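Local structure of packaging protein UL32 (Human herpesvirus 8 type M, 6XF9) at residues Leu83-Cys88 / His130-Lys135; Phe153-Phe158 / Val418-Phe423; His305-Lys310 / Pro344-Pro349. The protein assembles into a pentameric, zinc-binding ring required for herpesviral packaging and probably helps bring new capsids to nuclear replication compartments. One frame throughout, in Å; residues are numbered along the deposited sequence. Where two conformers were deposited one is given.

Interaction 1: residues Leu83-Cys88 / His130-Lys135; sequences LYAPHC and HFFVQK. With ZN (zinc ion), chain O.
His87 and Phe132 mark the closest backbone approach, CA to CA 6.4 Å, where the loop after helix 71-83 runs past helix 124-133. The helix is widened here in the pi fashion, and Lys135 leaves it with positive phi. Phe132 lies with CG anti to its carbonyl carbon (chi1 -65°), which sends the ring to the loop. Ala85 CB meets the ring at its edge, 4.1 Å from Phe132 CE1. Pro86 O comes obliquely to the same corner, 3.5 Å from Phe132 CE1. The imidazole of His87 lies alongside Phe132 and points the other way, the two ring planes tilted at 53°. In the conformer described, His87 NE2 lies 3.7 Å from Phe132 CB. Lys135 folds back and gives a hydrogen bond from NZ to Phe132 O at 2.7 Å, in the carbonyl plane. This satisfies a buried carbonyl. On the same helix, His130 ND1 binds a zinc ion with Cys52, Cys55 and Cys136, and His130 NE2 is hydrogen-bonded to Tyr75 OH. Around the contact, Phe131 and Phe132 pack on helix 71-83, Val133 reaches Ile159 of helix 145-164, and Pro86 rests on helix 297-304.

Interaction 2: residues Phe153-Phe158 / Val418-Phe423; sequences FLKSEF and VQTLVF
Lys155 runs straight to CD, then bends at chi3 (-88°), which carries NZ across to Gln419. Gln419 has CG anti to its backbone N (chi1 -169°), which, with the chain extended beyond CG, brings its amide to the lysine. The two side chains cross at about a right angle. Lys155 NZ donates to Gln419 OE1 at 2.6 Å. The ammonium approaches from above the amide plane. Lys155 NZ also forms a salt bridge with Glu416, which probably steadies its charge in this buried setting. Thr420 crosses the lysine chain, its OG1 3.3 Å from Lys155 CE. That hydroxyl is hydrogen-bonded to Glu416 O, one turn back. The methyl CG2 of Thr420 meets Leu154 CB at 4.1 Å. Farther along, Phe423 CD2 lies 4.2 Å from Lys155 CD, and Phe158 CB packs on Phe423 O. The segments run nearly parallel, at 18° and with axes 9.2 Å apart. The contact thus joins helix 145-164 to helix 416-430. Helix 435-451 packs against both partners, touching Phe158 and Leu421, while Phe153 meets Gln461 of a neighbouring subunit.

Interaction 3: residues His305-Lys310 / Pro344-Pro349; sequences HPEAPK and PYVSDP
The imidazole of His305 points its NE2 edge at the carboxylate of Asp348, and the planes of ring and carboxylate are 46° apart. His305 NE2 donates to Asp348 OD2 at 2.7 Å. The acceptor lies close to the ring plane, but the N-H meets the oxygen from above the carboxylate plane. Asp348 has CG anti to its backbone N (chi1 -173°), which turns the carboxylate to His305. The ring's other nitrogen is used as well: His305 ND1 accepts from Glu307 N at 3.2 Å, nearly straight and in the ring plane. The imidazole is therefore gripped at both nitrogens, which fixes its rotation. Glu307 reaches across beside it with a chain extended beyond CG. Its carboxylate accepts three hydrogen bonds from the loop. Ser347 N gives to Glu307 OE1, and Asp348 N gives to Glu307 OE2, each at 3.3 Å and each from above the carboxylate plane. Ser347 OG donates to the syn lone pair of Glu307 OE2 at 3.2 Å. The two donated N-H groups may help offset the charge on Glu307. Asp348 is also the N-cap of helix 349-357, with OD1 accepting from Leu350 N. Glu307 itself holds the N-cap position of helix 308-321. The contact thus ties the starts of two helices together, with Leu351 of helix 349-357 packed against His305, Glu307 and Val346, and Val346 also resting on Ala311 of helix 308-321.

Interactions 1 and 2 adjoin, with centres 13 Å apart. Gln419 NE2 lies 2.9 Å from Val133 O, a probable hydrogen bond, so the amide that receives Lys155 also reaches helix 124-133. The rings of Phe423 and His87 meet edge-to-face across the same boundary. Interaction 3 stands apart, its centre 23 Å from that of interaction 1 and 32 Å from that of interaction 2. In sequence it is nested within the loop that interaction 2 closes. Interaction 1 holds zinc ligand His130. Interaction 2 lies close to a second zinc site, Gln419 about 6 Å from ligand Cys415 between side chains. Interaction 3 is more distant, His305 about 11 Å from ligand Cys299 between side chains.

Interaction 1: residues Leu83-Cys88 / His130-Lys135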
loop_
_atom_site.group_PDB
_atom_site.type_symbol
_atom_site.label_atom_id
_atom_site.label_comp_id
_atom_site.label_asym_id
_atom_site.label_seq_id
_atom_site.Cartn_x
_atom_site.Cartn_y
_atom_site.Cartn_z
ATOM N N LEU D 83 2.564 -24.679 37.276
ATOM C CA LEU D 83 1.381 -24.355 36.494
ATOM C C LEU D 83 0.546 -23.266 37.156
ATOM O O LEU D 83 -0.128 -22.489 36.470
ATOM C CB LEU D 83 0.563 -25.629 36.308
ATOM C CG LEU D 83 -0.642 -25.596 35.394
ATOM C CD1 LEU D 83 -0.176 -25.109 34.047
ATOM C CD2 LEU D 83 -1.257 -26.990 35.296
ATOM N N TYR D 84 0.578 -23.194 38.487
ATOM C CA TYR D 84 -0.189 -22.221 39.253
ATOM C C TYR D 84 0.712 -21.177 39.895
ATOM O O TYR D 84 0.352 -20.557 40.892
ATOM C CB TYR D 84 -1.051 -22.930 40.296
ATOM C CG TYR D 84 -2.212 -23.612 39.653
ATOM C CD1 TYR D 84 -2.083 -24.865 39.121
ATOM C CD2 TYR D 84 -3.426 -22.975 39.517
ATOM C CE1 TYR D 84 -3.159 -25.482 38.489
ATOM C CE2 TYR D 84 -4.490 -23.581 38.893
ATOM C CZ TYR D 84 -4.341 -24.824 38.380
ATOM O OH TYR D 84 -5.391 -25.435 37.754
ATOM N N ALA D 85 1.878 -20.955 39.314
ATOM C CA ALA D 85 2.823 -19.974 39.807
ATOM C C ALA D 85 3.110 -18.923 38.734
ATOM O O ALA D 85 3.100 -19.232 37.537
ATOM C CB ALA D 85 4.136 -20.644 40.233
ATOM N N PRO D 86 3.355 -17.673 39.127
ATOM C CA PRO D 86 3.702 -16.647 38.145
ATOM C C PRO D 86 5.073 -16.893 37.559
ATOM O O PRO D 86 5.841 -17.733 38.013
ATOM C CB PRO D 86 3.685 -15.348 38.948
ATOM C CG PRO D 86 3.907 -15.786 40.371
ATOM C CD PRO D 86 3.247 -17.123 40.494
ATOM N N HIS D 87 5.310 -16.229 36.454
ATOM C CA HIS D 87 6.652 -16.171 35.797
ATOM C C HIS D 87 7.642 -15.019 36.414
ATOM O O HIS D 87 7.555 -13.766 36.311
ATOM C CB HIS D 87 6.489 -15.584 34.434
ATOM C CG HIS D 87 6.241 -16.543 33.334
ATOM N ND1 HIS D 87 4.973 -16.830 32.880
ATOM C CD2 HIS D 87 7.093 -17.172 32.502
ATOM C CE1 HIS D 87 5.052 -17.653 31.857
ATOM N NE2 HIS D 87 6.327 -17.882 31.613
ATOM N N CYS D 88 8.582 -15.487 37.173
ATOM C CA CYS D 88 9.428 -14.486 37.815
ATOM C C CYS D 88 10.708 -15.141 38.308
ATOM O O CYS D 88 10.963 -16.321 38.040
ATOM C CB CYS D 88 8.668 -13.782 38.933
ATOM S SG CYS D 88 7.876 -14.897 40.066
ATOM N N HIS D 130 11.555 -24.884 30.575
ATOM C CA HIS D 130 10.871 -26.151 30.832
ATOM C C HIS D 130 9.624 -25.962 31.687
ATOM O O HIS D 130 8.551 -26.486 31.365
ATOM C CB HIS D 130 11.830 -27.152 31.480
ATOM C CG HIS D 130 11.181 -28.454 31.833
ATOM N ND1 HIS D 130 10.954 -29.445 30.907
ATOM C CD2 HIS D 130 10.715 -28.925 33.016
ATOM C CE1 HIS D 130 10.368 -30.469 31.500
ATOM N NE2 HIS D 130 10.207 -30.177 32.779
ATOM N N PHE D 131 9.736 -25.206 32.770
ATOM C CA PHE D 131 8.644 -25.143 33.724
ATOM C C PHE D 131 7.675 -23.997 33.487
ATOM O O PHE D 131 6.540 -24.064 33.983
ATOM C CB PHE D 131 9.196 -25.036 35.146
ATOM C CG PHE D 131 9.808 -26.310 35.651
ATOM C CD1 PHE D 131 9.015 -27.385 35.963
ATOM C CD2 PHE D 131 11.177 -26.429 35.802
ATOM C CE1 PHE D 131 9.567 -28.558 36.412
ATOM C CE2 PHE D 131 11.731 -27.599 36.248
ATOM C CZ PHE D 131 10.919 -28.670 36.556
ATOM N N PHE D 132 8.071 -22.943 32.764
ATOM C CA PHE D 132 7.210 -21.759 32.692
ATOM C C PHE D 132 6.904 -21.264 31.285
ATOM O O PHE D 132 5.737 -21.049 30.951
ATOM C CB PHE D 132 7.832 -20.639 33.514
ATOM C CG PHE D 132 7.902 -20.953 34.964
ATOM C CD1 PHE D 132 6.809 -20.712 35.782
ATOM C CD2 PHE D 132 9.032 -21.528 35.514
ATOM C CE1 PHE D 132 6.848 -21.003 37.139
ATOM C CE2 PHE D 132 9.085 -21.820 36.865
ATOM C CZ PHE D 132 7.982 -21.560 37.679
ATOM N N VAL D 133 7.912 -21.088 30.444
ATOM C CA VAL D 133 7.634 -20.592 29.103
ATOM C C VAL D 133 6.965 -21.682 28.277
ATOM O O VAL D 133 5.830 -21.519 27.804
ATOM C CB VAL D 133 8.919 -20.088 28.422
ATOM C CG1 VAL D 133 8.594 -19.540 27.043
ATOM C CG2 VAL D 133 9.614 -19.061 29.270
ATOM N N GLN D 134 7.635 -22.833 28.129
ATOM C CA GLN D 134 7.125 -23.870 27.237
ATOM C C GLN D 134 6.222 -24.883 27.928
ATOM O O GLN D 134 5.376 -25.490 27.251
ATOM C CB GLN D 134 8.283 -24.620 26.566
ATOM C CG GLN D 134 9.426 -23.752 26.036
ATOM C CD GLN D 134 9.074 -22.938 24.789
ATOM O OE1 GLN D 134 7.909 -22.629 24.530
ATOM N NE2 GLN D 134 10.096 -22.576 24.019
ATOM N N LYS D 135 6.356 -25.041 29.252
ATOM C CA LYS D 135 5.529 -25.987 30.033
ATOM C C LYS D 135 5.547 -27.429 29.511
ATOM O O LYS D 135 4.501 -27.975 29.158
ATOM C CB LYS D 135 4.086 -25.484 30.122
ATOM C CG LYS D 135 3.939 -24.133 30.806
ATOM C CD LYS D 135 2.480 -23.715 30.895
ATOM C CE LYS D 135 2.334 -22.366 31.578
ATOM N NZ LYS D 135 3.051 -21.288 30.842
HETATM ZN ZN ZN O . 11.453 -29.657 28.927
#

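Interaction 2: residues Phe153-Phe158 / Val418-Phe423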
loop_
_atom_site.group_PDB
_atom_site.type_symbol
_atom_site.label_atom_id
_atom_site.label_comp_id
_atom_site.label_asym_id
_atom_site.label_seq_id
_atom_site.Cartn_x
_atom_site.Cartn_y
_atom_site.Cartn_z
ATOM N N PHE D 153 8.336 -21.582 18.805
ATOM C CA PHE D 153 9.306 -20.927 17.936
ATOM C C PHE D 153 9.327 -19.418 18.183
ATOM O O PHE D 153 10.371 -18.837 18.500
ATOM C CB PHE D 153 8.958 -21.247 16.480
ATOM C CG PHE D 153 9.896 -20.637 15.477
ATOM C CD1 PHE D 153 11.133 -21.225 15.217
ATOM C CD2 PHE D 153 9.537 -19.482 14.782
ATOM C CE1 PHE D 153 12.002 -20.671 14.299
ATOM C CE2 PHE D 153 10.387 -18.926 13.862
ATOM C CZ PHE D 153 11.626 -19.520 13.614
ATOM N N LEU D 154 8.159 -18.772 18.053
ATOM C CA LEU D 154 8.050 -17.330 18.278
ATOM C C LEU D 154 8.526 -16.937 19.675
ATOM O O LEU D 154 9.198 -15.912 19.851
ATOM C CB LEU D 154 6.604 -16.886 18.067
ATOM C CG LEU D 154 6.096 -16.966 16.630
ATOM C CD1 LEU D 154 4.666 -16.564 16.539
ATOM C CD2 LEU D 154 6.912 -16.018 15.803
ATOM N N LYS D 155 8.158 -17.710 20.695
ATOM C CA LYS D 155 8.594 -17.364 22.041
ATOM C C LYS D 155 10.104 -17.400 22.139
ATOM O O LYS D 155 10.722 -16.422 22.568
ATOM C CB LYS D 155 7.937 -18.293 23.061
ATOM C CG LYS D 155 6.566 -17.809 23.486
ATOM C CD LYS D 155 5.932 -18.699 24.494
ATOM C CE LYS D 155 5.164 -19.792 23.811
ATOM N NZ LYS D 155 4.572 -20.720 24.818
ATOM N N SER D 156 10.724 -18.498 21.699
ATOM C CA SER D 156 12.181 -18.613 21.757
ATOM C C SER D 156 12.863 -17.439 21.063
ATOM O O SER D 156 13.801 -16.837 21.605
ATOM C CB SER D 156 12.628 -19.919 21.087
ATOM O OG SER D 156 12.124 -21.065 21.738
ATOM N N GLU D 157 12.398 -17.090 19.856
ATOM C CA GLU D 157 13.045 -16.025 19.090
ATOM C C GLU D 157 13.022 -14.714 19.858
ATOM O O GLU D 157 14.064 -14.070 20.041
ATOM C CB GLU D 157 12.375 -15.859 17.726
ATOM C CG GLU D 157 12.571 -17.071 16.847
ATOM C CD GLU D 157 14.039 -17.267 16.475
ATOM O OE1 GLU D 157 14.590 -16.383 15.761
ATOM O OE2 GLU D 157 14.635 -18.293 16.909
ATOM N N PHE D 158 11.845 -14.308 20.343
ATOM C CA PHE D 158 11.797 -13.012 21.010
ATOM C C PHE D 158 12.434 -13.037 22.392
ATOM O O PHE D 158 12.843 -11.991 22.885
ATOM C CB PHE D 158 10.378 -12.501 21.091
ATOM C CG PHE D 158 9.909 -11.885 19.827
ATOM C CD1 PHE D 158 9.668 -12.671 18.717
ATOM C CD2 PHE D 158 9.738 -10.502 19.736
ATOM C CE1 PHE D 158 9.224 -12.092 17.520
ATOM C CE2 PHE D 158 9.299 -9.912 18.557
ATOM C CZ PHE D 158 9.040 -10.711 17.443
ATOM N N VAL D 418 -2.215 -15.894 24.084
ATOM C CA VAL D 418 -1.958 -14.710 24.903
ATOM C C VAL D 418 -0.580 -14.788 25.544
ATOM O O VAL D 418 0.141 -13.784 25.617
ATOM C CB VAL D 418 -3.052 -14.540 25.966
ATOM C CG1 VAL D 418 -2.598 -13.557 26.995
ATOM C CG2 VAL D 418 -4.321 -14.050 25.341
ATOM N N GLN D 419 -0.162 -15.977 25.995
ATOM C CA GLN D 419 1.193 -16.078 26.537
ATOM C C GLN D 419 2.214 -15.648 25.490
ATOM O O GLN D 419 3.149 -14.898 25.789
ATOM C CB GLN D 419 1.492 -17.495 27.040
ATOM C CG GLN D 419 2.799 -17.577 27.849
ATOM C CD GLN D 419 3.499 -18.958 27.776
ATOM O OE1 GLN D 419 3.279 -19.748 26.853
ATOM N NE2 GLN D 419 4.353 -19.237 28.756
ATOM N N THR D 420 2.054 -16.114 24.247
ATOM C CA THR D 420 3.044 -15.789 23.220
ATOM C C THR D 420 3.076 -14.296 22.935
ATOM O O THR D 420 4.154 -13.703 22.822
ATOM C CB THR D 420 2.773 -16.570 21.939
ATOM O OG1 THR D 420 2.905 -17.974 22.203
ATOM C CG2 THR D 420 3.763 -16.186 20.873
ATOM N N LEU D 421 1.905 -13.672 22.798
ATOM C CA LEU D 421 1.875 -12.238 22.549
ATOM C C LEU D 421 2.488 -11.458 23.701
ATOM O O LEU D 421 3.163 -10.450 23.482
ATOM C CB LEU D 421 0.446 -11.770 22.289
ATOM C CG LEU D 421 -0.075 -12.245 20.944
ATOM C CD1 LEU D 421 -1.534 -11.954 20.859
ATOM C CD2 LEU D 421 0.681 -11.543 19.842
ATOM N N VAL D 422 2.320 -11.925 24.929
ATOM C CA VAL D 422 2.929 -11.211 26.044
ATOM C C VAL D 422 4.447 -11.235 25.923
ATOM O O VAL D 422 5.120 -10.225 26.178
ATOM C CB VAL D 422 2.443 -11.813 27.372
ATOM C CG1 VAL D 422 3.272 -11.299 28.530
ATOM C CG2 VAL D 422 0.966 -11.500 27.558
ATOM N N PHE D 423 5.018 -12.374 25.508
ATOM C CA PHE D 423 6.471 -12.462 25.344
ATOM C C PHE D 423 6.967 -11.683 24.138
ATOM O O PHE D 423 8.097 -11.179 24.149
ATOM C CB PHE D 423 6.899 -13.917 25.243
ATOM C CG PHE D 423 7.092 -14.540 26.567
ATOM C CD1 PHE D 423 8.193 -14.214 27.325
ATOM C CD2 PHE D 423 6.138 -15.369 27.100
ATOM C CE1 PHE D 423 8.366 -14.742 28.577
ATOM C CE2 PHE D 423 6.308 -15.898 28.365
ATOM C CZ PHE D 423 7.426 -15.583 29.098
#

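Interaction 3: residues His305-Lys310 / Pro344-Pro349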
loop_
_atom_site.group_PDB
_atom_site.type_symbol
_atom_site.label_atom_id
_atom_site.label_comp_id
_atom_site.label_asym_id
_atom_site.label_seq_id
_atom_site.Cartn_x
_atom_site.Cartn_y
_atom_site.Cartn_z
ATOM N N HIS D 305 5.143 -14.627 48.475
ATOM C CA HIS D 305 4.488 -14.283 49.710
ATOM C C HIS D 305 3.008 -14.626 49.683
ATOM O O HIS D 305 2.317 -14.329 48.695
ATOM C CB HIS D 305 4.650 -12.798 50.004
ATOM C CG HIS D 305 4.314 -12.427 51.412
ATOM N ND1 HIS D 305 3.031 -12.490 51.917
ATOM C CD2 HIS D 305 5.094 -11.973 52.421
ATOM C CE1 HIS D 305 3.038 -12.093 53.177
ATOM N NE2 HIS D 305 4.275 -11.768 53.504
ATOM N N PRO D 306 2.483 -15.173 50.789
ATOM C CA PRO D 306 1.146 -15.793 50.741
ATOM C C PRO D 306 -0.001 -14.825 50.575
ATOM O O PRO D 306 -1.075 -15.256 50.149
ATOM C CB PRO D 306 1.048 -16.524 52.089
ATOM C CG PRO D 306 2.479 -16.758 52.499
ATOM C CD PRO D 306 3.212 -15.536 52.020
ATOM N N GLU D 307 0.132 -13.565 50.972
ATOM C CA GLU D 307 -0.995 -12.645 50.864
ATOM C C GLU D 307 -0.809 -11.569 49.802
ATOM O O GLU D 307 -1.634 -10.653 49.723
ATOM C CB GLU D 307 -1.304 -12.042 52.233
ATOM C CG GLU D 307 -0.071 -11.827 53.048
ATOM C CD GLU D 307 -0.346 -11.489 54.509
ATOM O OE1 GLU D 307 -1.470 -11.045 54.830
ATOM O OE2 GLU D 307 0.580 -11.685 55.338
ATOM N N ALA D 308 0.220 -11.679 48.946
ATOM C CA ALA D 308 0.387 -10.674 47.895
ATOM C C ALA D 308 -0.742 -10.742 46.871
ATOM O O ALA D 308 -1.330 -9.687 46.568
ATOM C CB ALA D 308 1.764 -10.818 47.233
ATOM N N PRO D 309 -1.125 -11.916 46.332
ATOM C CA PRO D 309 -2.228 -11.937 45.353
ATOM C C PRO D 309 -3.486 -11.229 45.815
ATOM O O PRO D 309 -4.032 -10.374 45.099
ATOM C CB PRO D 309 -2.450 -13.436 45.141
ATOM C CG PRO D 309 -1.104 -14.015 45.272
ATOM C CD PRO D 309 -0.440 -13.228 46.379
ATOM N N LYS D 310 -3.970 -11.562 47.004
ATOM C CA LYS D 310 -5.203 -10.945 47.450
ATOM C C LYS D 310 -4.977 -9.501 47.873
ATOM O O LYS D 310 -5.874 -8.663 47.698
ATOM C CB LYS D 310 -5.789 -11.751 48.598
ATOM C CG LYS D 310 -7.293 -11.711 48.644
ATOM C CD LYS D 310 -7.826 -11.956 50.051
ATOM C CE LYS D 310 -9.051 -11.075 50.338
ATOM N NZ LYS D 310 -10.287 -11.529 49.608
ATOM N N PRO D 344 -4.252 -2.044 55.575
ATOM C CA PRO D 344 -4.312 -2.748 56.869
ATOM C C PRO D 344 -4.652 -4.225 56.734
ATOM O O PRO D 344 -4.430 -4.987 57.689
ATOM C CB PRO D 344 -5.400 -1.991 57.636
ATOM C CG PRO D 344 -6.160 -1.188 56.604
ATOM C CD PRO D 344 -5.510 -1.346 55.265
ATOM N N TYR D 345 -5.190 -4.642 55.580
ATOM C CA TYR D 345 -5.516 -6.030 55.274
ATOM C C TYR D 345 -4.291 -6.920 55.134
ATOM O O TYR D 345 -4.448 -8.138 54.983
ATOM C CB TYR D 345 -6.333 -6.098 53.972
ATOM C CG TYR D 345 -5.885 -5.107 52.895
ATOM C CD1 TYR D 345 -4.880 -5.425 51.972
ATOM C CD2 TYR D 345 -6.471 -3.853 52.807
ATOM C CE1 TYR D 345 -4.473 -4.504 51.006
ATOM C CE2 TYR D 345 -6.077 -2.940 51.859
ATOM C CZ TYR D 345 -5.084 -3.255 50.954
ATOM O OH TYR D 345 -4.717 -2.308 50.006
ATOM N N VAL D 346 -3.086 -6.357 55.152
ATOM C CA VAL D 346 -1.866 -7.149 55.052
ATOM C C VAL D 346 -1.326 -7.304 56.468
ATOM O O VAL D 346 -1.052 -6.303 57.146
ATOM C CB VAL D 346 -0.829 -6.487 54.126
ATOM C CG1 VAL D 346 0.450 -7.325 54.057
ATOM C CG2 VAL D 346 -1.400 -6.251 52.736
ATOM N N SER D 347 -1.206 -8.550 56.933
ATOM C CA SER D 347 -0.704 -8.773 58.283
ATOM C C SER D 347 0.812 -8.609 58.312
ATOM O O SER D 347 1.343 -7.775 59.053
ATOM C CB SER D 347 -1.138 -10.145 58.802
ATOM O OG SER D 347 -0.234 -11.164 58.425
ATOM N N ASP D 348 1.527 -9.417 57.517
ATOM C CA ASP D 348 2.985 -9.352 57.442
ATOM C C ASP D 348 3.438 -7.928 57.123
ATOM O O ASP D 348 3.247 -7.442 55.997
ATOM C CB ASP D 348 3.532 -10.291 56.366
ATOM C CG ASP D 348 5.050 -10.374 56.385
ATOM O OD1 ASP D 348 5.700 -9.413 56.861
ATOM O OD2 ASP D 348 5.613 -11.363 55.847
ATOM N N PRO D 349 4.085 -7.248 58.072
ATOM C CA PRO D 349 4.540 -5.875 57.806
ATOM C C PRO D 349 5.673 -5.773 56.792
ATOM O O PRO D 349 5.922 -4.671 56.301
ATOM C CB PRO D 349 4.971 -5.379 59.189
ATOM C CG PRO D 349 5.378 -6.616 59.910
ATOM C CD PRO D 349 4.489 -7.718 59.408
#